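Local coordinates for Serine/threonine-protein kinase PknI (Mycobacterium tuberculosis, PDB 5XLM) that phosphorylates proteins on serine and threonine as a membrane-spanning kinase that slows mycobacterial growth in the host, this chain being its extracellular sensor domain, at residues A131-L136 with V151-S156. Sequence-based numbering, arbitrary orientation.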
# COMPACT_ATOMS: atom_id res chain seq x y z
N ALA A 131 -13.30 15.92 -2.21
CA ALA A 131 -11.88 15.77 -1.89
C ALA A 131 -11.70 14.88 -0.67
O ALA A 131 -12.37 15.08 0.35
CB ALA A 131 -11.24 17.13 -1.66
N THR A 132 -10.80 13.91 -0.77
CA THR A 132 -10.52 12.98 0.32
C THR A 132 -9.02 12.88 0.53
O THR A 132 -8.21 13.30 -0.30
CB THR A 132 -11.09 11.58 0.04
OG1 THR A 132 -10.35 10.96 -1.02
CG2 THR A 132 -12.55 11.65 -0.35
N THR A 133 -8.64 12.31 1.67
CA THR A 133 -7.28 11.88 1.94
C THR A 133 -7.26 10.36 2.01
O THR A 133 -8.04 9.76 2.76
CB THR A 133 -6.73 12.47 3.23
OG1 THR A 133 -7.47 11.96 4.35
CG2 THR A 133 -6.83 13.99 3.21
N GLN A 134 -6.39 9.74 1.22
CA GLN A 134 -6.30 8.28 1.16
C GLN A 134 -4.88 7.85 1.48
O GLN A 134 -3.91 8.42 0.98
CB GLN A 134 -6.71 7.77 -0.22
CG GLN A 134 -8.05 8.31 -0.69
CD GLN A 134 -8.59 7.58 -1.91
OE1 GLN A 134 -7.95 6.68 -2.44
NE2 GLN A 134 -9.78 7.98 -2.36
N LEU A 135 -4.77 6.83 2.34
CA LEU A 135 -3.47 6.29 2.71
C LEU A 135 -3.61 4.79 2.93
O LEU A 135 -4.70 4.27 3.16
CB LEU A 135 -2.91 6.98 3.96
CG LEU A 135 -3.74 7.04 5.25
CD1 LEU A 135 -3.66 5.75 6.06
CD2 LEU A 135 -3.28 8.23 6.09
N LEU A 136 -2.47 4.11 2.87
CA LEU A 136 -2.39 2.68 3.13
C LEU A 136 -1.56 2.46 4.39
O LEU A 136 -0.46 3.00 4.52
CB LEU A 136 -1.76 1.94 1.95
CG LEU A 136 -1.66 0.42 2.10
CD1 LEU A 136 -3.05 -0.19 2.29
CD2 LEU A 136 -0.96 -0.20 0.91
N VAL A 151 -7.37 3.78 4.29
CA VAL A 151 -8.17 4.74 5.04
C VAL A 151 -8.46 5.93 4.13
O VAL A 151 -7.54 6.59 3.64
CB VAL A 151 -7.47 5.20 6.32
CG1 VAL A 151 -8.33 6.19 7.08
CG2 VAL A 151 -7.14 4.00 7.20
N VAL A 152 -9.75 6.20 3.90
CA VAL A 152 -10.20 7.28 3.04
C VAL A 152 -11.04 8.22 3.89
O VAL A 152 -12.18 7.89 4.25
CB VAL A 152 -10.99 6.76 1.83
CG1 VAL A 152 -11.32 7.91 0.89
CG2 VAL A 152 -10.21 5.67 1.11
N THR A 153 -10.50 9.39 4.20
CA THR A 153 -11.19 10.39 5.00
C THR A 153 -11.75 11.48 4.10
O THR A 153 -11.01 12.08 3.31
CB THR A 153 -10.24 11.00 6.04
OG1 THR A 153 -9.56 9.95 6.74
CG2 THR A 153 -11.02 11.84 7.04
N VAL A 154 -13.05 11.74 4.21
CA VAL A 154 -13.76 12.64 3.32
C VAL A 154 -13.71 14.06 3.86
O VAL A 154 -13.85 14.29 5.07
CB VAL A 154 -15.22 12.18 3.13
CG1 VAL A 154 -15.95 13.12 2.18
CG2 VAL A 154 -15.26 10.75 2.62
N HIS A 155 -13.51 15.03 2.96
CA HIS A 155 -13.41 16.44 3.33
C HIS A 155 -14.43 17.31 2.61
O HIS A 155 -14.36 18.54 2.70
CB HIS A 155 -12.00 16.97 3.04
CG HIS A 155 -10.94 16.37 3.92
ND1 HIS A 155 -10.71 15.01 3.99
CD2 HIS A 155 -10.05 16.94 4.76
CE1 HIS A 155 -9.73 14.78 4.84
NE2 HIS A 155 -9.31 15.93 5.31
N SER A 156 -15.38 16.71 1.89
CA SER A 156 -16.39 17.48 1.16
C SER A 156 -17.66 16.66 0.93
O SER A 156 -18.72 17.21 0.64
CB SER A 156 -15.84 17.97 -0.17
OG SER A 156 -14.76 18.88 0.01
O HOH W 1 -7.37 8.80 5.34
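Thr133 and Thr153 form a hydrogen-bonded pair of an antiparallel beta hairpin, where strands 131-140 and 146-154 of the sensor domain run side by side. Each bonds the other through the backbone, Thr133 N to Thr153 O and Thr153 N to Thr133 O, both at 2.9 Å. Leu135 and Val151 form a second pair of reciprocal backbone hydrogen bonds further along. His155 N, just past the strand, gives its hydrogen to Ala131 O.

Thr132, Gln134, Val152 and Val154 share one face of the sheet. There the side chain of Gln134 runs alongside Val152. Gln134 CB has Val151 O across the strands at 4.1 Å. Gln134 CG, turned anti to the carbonyl carbon (chi1 -51°), lies 3.7 Å from Val152 CG1. Gln134 CD is about equally near both Val152 methyls. The chain is extended beyond CG (chi2 -168°), which carries the amide along Val152 toward Thr132. Gln134 NE2 touches Val152 CG1 at 3.6 Å and gives a weak hydrogen bond to Thr132 OG1 (3.3 Å). Thr132 OG1 has its stronger partner in Val116 O, on the next strand of the sheet. Phe118 also touches the side chains of Thr132 and Gln134.

The other face carries Thr133, Thr153, Leu135 and Val151. Leu135 CD1 packs on Val151 CB at 3.9 Å. One water donates to Thr133 O and hydrogen-bonds Thr153 OG1, both at 2.8 Å. The poorly ordered His155 ring crosses Thr133 at about a right angle, with His155 CE1 3.4 Å from Thr133 CG2.

The five backbone bonds fit the antiparallel register. Thr133 O takes a second bond from the water. Thr153 O, at the imidazole edge, takes a weak, tentative second one from His155 ND1.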